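Local coordinates for putative cobalamin synthesis related protein (Corynebacterium diphtheriae, PDB 2NPN) that binds S-adenosylmethionine and probably acts as a precorrin-6A synthase (deacetylating), a methyltransferase of adenosylcobalamin biosynthesis, at residues I156-E161 against D178-V183; I165-N170 against V184-K189; E198-W203 against Y245-L250. All blocks are in the same frame, centred on the assembly; numbering follows the deposited sequence. Where two conformers were deposited one is given.

Contact 1: I156-E161 against D178-V183; sequences INRIGE and DRRNCV
Glu161 lays its carboxylate flat on the side-chain amide of Asn181, the two planes 5° apart, with Glu161 CD 3.4 Å from Asn181 CB and OE1 above the amide carbon. An extended chain, CG anti to the backbone N (chi1 -168°), carries the carboxylate this far. Arg158 holds it there side-on: NE meets Glu161 OE1 at 3.0 Å, exactly in the guanidinium plane, while NH2 makes a salt bridge of 2.9 Å to the syn lone pair of Glu161 OE2. The backbone N of Arg158 adds a third bond, to the anti lone pair of Glu161 OE1, which therefore accepts twice. The grip spans the ends of a type II beta turn, closed by Glu161 N to Arg158 O, with Gly160 at positive phi, in the loop between helix 144-152 and strand 164-167; the turn leans on the start of strand 181-185, in the C-terminal of the protein's two sheets. Asn181 secures the loop just before the turn. Its ND2 donates to Ile156 O over 2.9 Å, in the plane of both groups and on a lone pair of the carbonyl, and also bonds to Ala162 O, while OD1 accepts from Arg248 NE. Nearby, the guanidinium groups of Arg158 and Arg180 are almost parallel, their NH2 atoms 3.9 Å apart; the carboxylate of Glu161 and, for Arg180, a salt bridge to Asp251 would offset the like charges. One water, 3.0 Å from Arg180 NE, joins it to Glu161 OE2. At the other end, Ile156 meets Val183 at about a right angle, its CD1 4.2 Å from Val183 CG2, and both side chains also rest on Val145 of helix 144-152.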
# COMPACT_ATOMS: atom_id res chain seq x y z
N ILE A 156 4.09 4.12 17.82
CA ILE A 156 2.82 4.50 17.17
C ILE A 156 1.78 4.93 18.20
O ILE A 156 0.75 5.51 17.85
CB ILE A 156 2.27 3.34 16.24
CG1 ILE A 156 1.33 3.91 15.19
CG2 ILE A 156 1.61 2.24 17.03
CD1 ILE A 156 0.73 2.85 14.21
N ASN A 157 2.03 4.64 19.47
CA ASN A 157 1.12 5.01 20.55
C ASN A 157 1.89 5.46 21.78
O ASN A 157 3.00 4.99 22.03
CB ASN A 157 0.25 3.81 20.93
CG ASN A 157 1.06 2.59 21.36
OD1 ASN A 157 1.52 1.84 20.51
ND2 ASN A 157 1.26 2.39 22.68
N ARG A 158 1.28 6.32 22.59
CA ARG A 158 1.73 6.49 23.99
C ARG A 158 1.12 5.36 24.83
O ARG A 158 0.23 4.63 24.36
CB ARG A 158 1.31 7.87 24.51
CG ARG A 158 2.03 8.95 23.76
CD ARG A 158 1.58 10.33 24.16
NE ARG A 158 0.31 10.68 23.51
CZ ARG A 158 -0.18 11.92 23.43
NH1 ARG A 158 0.44 12.90 24.06
NH2 ARG A 158 -1.32 12.18 22.77
N ILE A 159 1.58 5.22 26.06
CA ILE A 159 1.13 4.13 26.93
C ILE A 159 -0.39 4.08 27.06
O ILE A 159 -1.05 5.07 27.40
CB ILE A 159 1.81 4.12 28.33
CG1 ILE A 159 3.32 3.93 28.17
CG2 ILE A 159 1.21 2.99 29.16
CD1 ILE A 159 4.20 4.25 29.42
N GLY A 160 -0.94 2.92 26.71
CA GLY A 160 -2.36 2.64 26.75
C GLY A 160 -3.24 3.35 25.73
O GLY A 160 -4.47 3.24 25.82
N GLU A 161 -2.63 4.08 24.81
CA GLU A 161 -3.36 5.03 23.93
C GLU A 161 -3.87 4.34 22.68
O GLU A 161 -3.15 3.53 22.05
CB GLU A 161 -2.40 6.14 23.46
CG GLU A 161 -3.08 7.31 22.80
CD GLU A 161 -2.14 8.49 22.50
OE1 GLU A 161 -0.92 8.28 22.23
OE2 GLU A 161 -2.66 9.64 22.56
N ASP A 178 -9.89 11.29 18.84
CA ASP A 178 -9.14 10.39 17.95
C ASP A 178 -7.92 11.05 17.32
O ASP A 178 -6.89 10.39 17.09
CB ASP A 178 -10.04 9.85 16.88
CG ASP A 178 -11.02 8.82 17.39
OD1 ASP A 178 -10.94 8.33 18.55
OD2 ASP A 178 -11.90 8.53 16.59
N ARG A 179 -8.00 12.35 17.04
CA ARG A 179 -6.89 13.10 16.49
C ARG A 179 -5.73 13.29 17.48
O ARG A 179 -4.68 13.83 17.11
CB ARG A 179 -7.37 14.42 15.93
CG ARG A 179 -8.14 14.23 14.64
CD ARG A 179 -8.39 15.56 13.96
NE ARG A 179 -9.62 16.13 14.47
CZ ARG A 179 -9.73 17.16 15.31
NH1 ARG A 179 -10.93 17.53 15.70
NH2 ARG A 179 -8.67 17.81 15.77
N ARG A 180 -5.90 12.82 18.72
CA ARG A 180 -4.84 12.89 19.69
C ARG A 180 -3.65 11.98 19.31
O ARG A 180 -2.51 12.20 19.76
CB ARG A 180 -5.31 12.54 21.07
CG ARG A 180 -6.19 13.65 21.67
CD ARG A 180 -6.51 13.37 23.16
NE ARG A 180 -5.29 13.30 23.99
CZ ARG A 180 -4.63 14.36 24.45
NH1 ARG A 180 -5.04 15.59 24.21
NH2 ARG A 180 -3.54 14.19 25.19
N ASN A 181 -3.96 10.95 18.53
CA ASN A 181 -2.92 10.01 18.05
C ASN A 181 -3.48 9.31 16.83
O ASN A 181 -4.20 8.30 16.94
CB ASN A 181 -2.61 9.04 19.14
CG ASN A 181 -1.46 8.15 18.79
OD1 ASN A 181 -0.39 8.67 18.52
ND2 ASN A 181 -1.65 6.83 18.85
N CYS A 182 -3.21 9.89 15.67
CA CYS A 182 -3.76 9.34 14.48
C CYS A 182 -2.72 9.26 13.39
O CYS A 182 -1.71 9.95 13.40
CB CYS A 182 -4.97 10.14 14.06
SG CYS A 182 -4.64 11.83 13.59
N VAL A 183 -2.95 8.32 12.50
CA VAL A 183 -2.13 8.11 11.30
C VAL A 183 -3.00 8.42 10.08
O VAL A 183 -4.16 7.96 10.00
CB VAL A 183 -1.65 6.67 11.21
CG1 VAL A 183 -0.87 6.44 9.88
CG2 VAL A 183 -0.79 6.33 12.43
O HOH W 1 -4.51 10.36 24.11

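Contact 2: I165-N170 against V184-K189; sequences ITTGRN and VMLDGK. With SAM (S-adenosylmethionine), chain C.
Ile165 and Met185, a selenomethionine, lie side by side and point the same way from adjacent parallel strands, Ile165 CG2 4.1 Å from Met185 SE. The Met185 chain bends about its CG-SE bond (chi3 78°), turning the methyl toward the ribose of S-adenosylmethionine: CE lies 3.3 Å from O4' of the ligand. Thr167 and Leu186 meet at a slant beyond them, Thr167 CG2 against Leu186 CD1, while the other Leu186 methyl, CD2, approaches O3' of the ligand. Val184 points to the opposite face of the sheet from Met185, and its CG1 packs 3.6 Å from Gly168 N. Gly168 CA lies 3.9 Å from Asp187 CB, the backbones being close together here. The strands are joined by Met185 N to Thr166 O, a bond of 2.9 Å, and by a weak one from Gly168 N to Met185 O. As the strands end, each segment turns on a side-chain oxygen: Thr167 OG1 accepts from Asn170 N in an ST motif, and Asp187 OD1 from Lys189 N in an Asx turn. Asp187 OD2 is bonded to Tyr245 OH and Ala191 N. A water bridges Leu186 O and Arg169 N. With the strand pairing finished, Leu186 N donates to O2' of the ligand at 3.0 Å and weakly to O3'; the residue after the strand thus holds the ribose hydroxyls by a backbone N-H, and Met185 and Leu186 form part of the S-adenosylmethionine pocket.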
# COMPACT_ATOMS: atom_id res chain seq x y z
N ILE A 165 -6.27 5.14 12.58
CA ILE A 165 -5.73 5.21 11.24
C ILE A 165 -6.87 5.61 10.32
O ILE A 165 -7.96 4.99 10.33
CB ILE A 165 -5.14 3.88 10.80
CG1 ILE A 165 -4.11 3.31 11.80
CG2 ILE A 165 -4.56 3.96 9.36
CD1 ILE A 165 -3.61 1.93 11.49
N THR A 166 -6.62 6.63 9.50
CA THR A 166 -7.68 7.13 8.68
C THR A 166 -7.14 7.76 7.41
O THR A 166 -5.95 7.69 7.11
CB THR A 166 -8.63 8.03 9.48
OG1 THR A 166 -9.86 8.19 8.77
CG2 THR A 166 -7.96 9.40 9.78
N THR A 167 -8.03 8.37 6.66
CA THR A 167 -7.67 8.95 5.36
C THR A 167 -7.71 10.47 5.45
O THR A 167 -8.33 11.05 6.35
CB THR A 167 -8.67 8.51 4.30
OG1 THR A 167 -9.96 9.09 4.60
CG2 THR A 167 -8.77 6.95 4.21
N GLY A 168 -7.06 11.12 4.49
CA GLY A 168 -7.08 12.57 4.44
C GLY A 168 -8.52 13.08 4.35
O GLY A 168 -8.88 14.05 5.02
N ARG A 169 -9.34 12.43 3.53
CA ARG A 169 -10.74 12.81 3.36
C ARG A 169 -11.51 12.74 4.70
O ARG A 169 -12.33 13.62 4.99
CB ARG A 169 -11.37 11.90 2.30
CG ARG A 169 -12.85 12.02 2.08
CD ARG A 169 -13.30 11.03 1.00
NE ARG A 169 -14.69 11.24 0.56
CZ ARG A 169 -15.09 11.72 -0.62
NH1 ARG A 169 -14.23 12.06 -1.59
NH2 ARG A 169 -16.39 11.85 -0.87
N ASN A 170 -11.26 11.71 5.51
CA ASN A 170 -11.97 11.53 6.78
C ASN A 170 -11.43 12.46 7.90
O ASN A 170 -12.11 12.64 8.91
CB ASN A 170 -11.79 10.09 7.34
CG ASN A 170 -12.47 9.01 6.51
OD1 ASN A 170 -13.37 9.29 5.70
ND2 ASN A 170 -12.06 7.75 6.73
N VAL A 184 -2.49 9.20 9.14
CA VAL A 184 -3.24 9.64 7.98
C VAL A 184 -2.58 9.12 6.69
O VAL A 184 -1.37 9.31 6.48
CB VAL A 184 -3.38 11.13 7.91
CG1 VAL A 184 -4.26 11.56 6.75
CG2 VAL A 184 -3.88 11.71 9.24
N MSE A 185 -3.38 8.42 5.91
CA MSE A 185 -2.99 7.89 4.62
C MSE A 185 -3.91 8.46 3.54
O MSE A 185 -4.96 9.05 3.81
CB MSE A 185 -3.08 6.34 4.63
CG MSE A 185 -2.26 5.77 5.75
SE MSE A 185 -2.36 3.81 5.95
CE MSE A 185 -1.17 3.36 4.51
N LEU A 186 -3.53 8.25 2.28
CA LEU A 186 -4.39 8.62 1.16
C LEU A 186 -4.75 10.15 1.18
O LEU A 186 -5.79 10.54 0.68
CB LEU A 186 -5.65 7.78 1.13
CG LEU A 186 -5.41 6.30 0.84
CD1 LEU A 186 -6.68 5.51 1.06
CD2 LEU A 186 -4.96 6.13 -0.62
N ASP A 187 -3.85 10.99 1.67
CA ASP A 187 -4.13 12.44 1.69
C ASP A 187 -3.54 13.06 0.43
O ASP A 187 -2.32 13.14 0.31
CB ASP A 187 -3.50 13.15 2.91
CG ASP A 187 -3.90 14.62 3.03
OD1 ASP A 187 -4.72 15.13 2.21
OD2 ASP A 187 -3.40 15.26 3.97
N GLY A 188 -4.40 13.44 -0.49
CA GLY A 188 -3.97 14.12 -1.72
C GLY A 188 -3.74 15.60 -1.56
O GLY A 188 -3.33 16.26 -2.52
N LYS A 189 -4.08 16.13 -0.39
CA LYS A 189 -4.02 17.54 -0.12
C LYS A 189 -3.10 17.66 1.08
O LYS A 189 -2.09 16.91 1.16
CB LYS A 189 -5.42 18.12 0.15
CG LYS A 189 -6.44 17.90 -0.97
CD LYS A 189 -7.80 18.47 -0.54
CE LYS A 189 -8.85 18.44 -1.64
NZ LYS A 189 -10.20 18.86 -1.17
N SAM C . -1.37 -1.62 1.47
CA SAM C . -0.51 -0.40 1.62
C SAM C . 0.29 -0.45 2.91
O SAM C . 1.07 0.50 3.18
OXT SAM C . 0.20 -1.45 3.65
CB SAM C . -1.37 0.87 1.55
CG SAM C . -2.00 1.13 0.18
SD SAM C . -2.93 2.69 0.01
CE SAM C . -3.52 2.39 -1.68
C5' SAM C . -1.74 3.99 -0.48
C4' SAM C . -1.33 4.94 0.66
O4' SAM C . -0.36 4.32 1.44
C3' SAM C . -0.68 6.25 0.23
O3' SAM C . -1.63 7.23 -0.12
C2' SAM C . 0.15 6.64 1.42
O2' SAM C . -0.70 7.13 2.45
C1' SAM C . 0.65 5.27 1.80
N9 SAM C . 1.94 4.92 1.16
C8 SAM C . 2.18 3.79 0.39
N7 SAM C . 3.46 3.74 0.04
C5 SAM C . 4.08 4.81 0.63
C6 SAM C . 5.41 5.22 0.67
N6 SAM C . 6.40 4.54 0.03
N1 SAM C . 5.73 6.37 1.38
C2 SAM C . 4.75 7.04 2.09
N3 SAM C . 3.45 6.63 2.06
C4 SAM C . 3.11 5.52 1.36
O HOH W 2 -8.43 10.58 1.33

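Contact 3: E198-W203 against Y245-L250; sequences EHTYMW and YLLREL. With MG (magnesium ion), chain B.
Trp203 wedges its six-membered ring beside Leu246 and Arg248. Leu246 CD2 sits 3.7 Å from both CE3 and CZ3 of Trp203, the two side chains running alongside each other, while Arg248 CB meets the ring at its edge. Farther along, the bent Arg248 chain (chi3 -69°) swings its guanidinium so that one face receives Trp203 CZ3, the two planes 57° apart; beyond the pair, Arg248 NE bonds to Asn181 OD1 and NH2 to Leu155 O. On the same strand as Trp203, Tyr201 CD2 stands 3.5 Å above a face of its ring, toward the rim, and Leu250 CD1 fills the hollow beside Tyr201, 3.5 Å from its CB. Tyr201, Trp203, Leu246 and Arg248 lie on one face of an antiparallel pair, strands 200-203 and 245-249, which belongs to the mixed sheet of the C-terminal half, in line with a tetrapyrrole methylase fold. Tyr201 with Arg248 and Trp203 with Leu246 are the hydrogen-bonded pairs, each bonded in both directions; Leu250 N to His199 O continues the pairing at the end. On the other face Met202, a selenomethionine, and Leu247 lie side by side, with Leu247 CD2 pressed 3.7 Å from Met202 CB. The selenium then approaches the Tyr245 ring obliquely in a Met-aromatic contact, 4.3 Å from Met202 SE to the ring centroid. Nearer the C terminus, Thr200 OG1 donates to the syn side of Glu249 OE1 over 2.8 Å, while Glu249 OE2 bonds to Thr197 OG1. Where the strand ends, Leu250 O binds a magnesium ion at 2.3 Å, with Tyr219 OH as the second protein ligand.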
# COMPACT_ATOMS: atom_id res chain seq x y z
N GLU A 198 -2.02 24.35 18.60
CA GLU A 198 -0.63 24.68 18.94
C GLU A 198 0.15 23.47 19.44
O GLU A 198 1.38 23.47 19.36
CB GLU A 198 -0.52 25.86 19.93
CG GLU A 198 -0.88 25.58 21.34
CD GLU A 198 -0.66 26.78 22.32
OE1 GLU A 198 0.19 27.70 22.12
OE2 GLU A 198 -1.41 26.82 23.32
N HIS A 199 -0.55 22.45 19.95
CA HIS A 199 0.10 21.27 20.55
C HIS A 199 0.27 20.09 19.59
O HIS A 199 0.89 19.07 19.96
CB HIS A 199 -0.70 20.81 21.74
CG HIS A 199 -0.78 21.84 22.81
ND1 HIS A 199 0.35 22.37 23.42
CD2 HIS A 199 -1.84 22.46 23.35
CE1 HIS A 199 -0.04 23.26 24.32
NE2 HIS A 199 -1.36 23.35 24.28
N THR A 200 -0.27 20.21 18.37
CA THR A 200 -0.24 19.09 17.43
C THR A 200 1.15 18.91 16.85
O THR A 200 1.70 19.86 16.24
CB THR A 200 -1.22 19.33 16.28
OG1 THR A 200 -2.49 19.70 16.82
CG2 THR A 200 -1.30 18.06 15.39
N TYR A 201 1.71 17.72 17.03
CA TYR A 201 3.03 17.38 16.52
C TYR A 201 2.82 16.45 15.31
O TYR A 201 1.90 15.63 15.35
CB TYR A 201 3.86 16.65 17.56
CG TYR A 201 5.33 16.72 17.28
CD1 TYR A 201 6.11 17.79 17.74
CD2 TYR A 201 5.98 15.71 16.60
CE1 TYR A 201 7.45 17.85 17.47
CE2 TYR A 201 7.34 15.76 16.35
CZ TYR A 201 8.08 16.84 16.79
OH TYR A 201 9.45 16.99 16.58
N MSE A 202 3.68 16.55 14.30
CA MSE A 202 3.58 15.66 13.14
C MSE A 202 4.93 15.02 12.81
O MSE A 202 5.99 15.67 12.83
CB MSE A 202 3.09 16.45 11.90
CG MSE A 202 2.99 15.58 10.65
SE MSE A 202 2.12 16.46 9.11
CE MSE A 202 3.28 18.00 8.92
N TRP A 203 4.86 13.70 12.52
CA TRP A 203 5.91 12.99 11.84
C TRP A 203 5.43 12.60 10.45
O TRP A 203 4.41 11.94 10.31
CB TRP A 203 6.29 11.74 12.59
CG TRP A 203 6.90 11.99 13.96
CD1 TRP A 203 8.22 12.08 14.28
CD2 TRP A 203 6.18 12.10 15.19
NE1 TRP A 203 8.37 12.25 15.65
CE2 TRP A 203 7.13 12.25 16.22
CE3 TRP A 203 4.81 12.08 15.52
CZ2 TRP A 203 6.75 12.35 17.57
CZ3 TRP A 203 4.46 12.17 16.87
CH2 TRP A 203 5.42 12.32 17.86
N TYR A 245 1.56 10.21 7.45
CA TYR A 245 1.99 11.02 8.59
C TYR A 245 1.23 10.60 9.84
O TYR A 245 0.16 10.03 9.76
CB TYR A 245 1.90 12.50 8.30
CG TYR A 245 0.55 13.04 7.83
CD1 TYR A 245 -0.33 13.65 8.74
CD2 TYR A 245 0.18 13.04 6.48
CE1 TYR A 245 -1.57 14.18 8.32
CE2 TYR A 245 -1.03 13.58 6.09
CZ TYR A 245 -1.90 14.17 7.01
OH TYR A 245 -3.10 14.76 6.56
N LEU A 246 1.81 10.95 10.99
CA LEU A 246 1.22 10.65 12.29
C LEU A 246 1.09 12.00 13.00
O LEU A 246 2.05 12.76 13.02
CB LEU A 246 2.11 9.70 13.11
CG LEU A 246 1.49 9.18 14.40
CD1 LEU A 246 2.11 7.75 14.73
CD2 LEU A 246 1.64 10.15 15.53
N LEU A 247 -0.10 12.31 13.49
CA LEU A 247 -0.38 13.52 14.29
C LEU A 247 -0.61 13.07 15.71
O LEU A 247 -1.29 12.09 15.98
CB LEU A 247 -1.65 14.20 13.78
CG LEU A 247 -1.63 14.72 12.34
CD1 LEU A 247 -3.03 15.40 11.98
CD2 LEU A 247 -0.52 15.63 12.10
N ARG A 248 -0.01 13.79 16.62
CA ARG A 248 -0.12 13.50 18.05
C ARG A 248 -0.28 14.81 18.79
O ARG A 248 0.51 15.73 18.60
CB ARG A 248 1.09 12.73 18.55
CG ARG A 248 1.00 12.26 19.97
CD ARG A 248 2.09 11.25 20.33
NE ARG A 248 1.88 9.97 19.62
CZ ARG A 248 2.81 9.05 19.35
NH1 ARG A 248 4.09 9.19 19.74
NH2 ARG A 248 2.48 7.97 18.67
N GLU A 249 -1.24 14.83 19.70
CA GLU A 249 -1.50 16.02 20.53
C GLU A 249 -0.58 15.93 21.74
O GLU A 249 -0.82 15.17 22.67
CB GLU A 249 -2.97 16.10 20.94
CG GLU A 249 -3.36 17.46 21.39
CD GLU A 249 -3.46 18.44 20.20
OE1 GLU A 249 -3.15 18.08 19.04
OE2 GLU A 249 -3.89 19.56 20.46
N LEU A 250 0.46 16.76 21.73
CA LEU A 250 1.46 16.80 22.80
C LEU A 250 1.16 17.96 23.75
O LEU A 250 1.87 18.92 23.83
CB LEU A 250 2.87 16.87 22.21
CG LEU A 250 3.37 15.70 21.37
CD1 LEU A 250 4.78 15.98 20.87
CD2 LEU A 250 3.24 14.37 22.10
MG MG B . 3.94 19.78 23.32

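In the fold
From the N terminus, the chain first completes the parallel sheet and helix 144-152, then enters contact 1 at 156-161. Before the return at 178-183 closes that loop, contact 2 has opened at 165-170; it closes at 184-189, so the two cross, sharing strand 181-185, and Val183 O probably bonds to Thr166 N. Contact 3 follows in series, opening at 198-203 and closing near the C terminus with 245-250, after strand 214-217 and helix 220-238. Strand 243-249 slots in between 181-185 and 200-206, joining all three contacts in one mixed sheet: probable backbone hydrogen bonds run from Leu247 N to Cys182 O of contact 1 and from Val184 N of contact 2 to Tyr245 O.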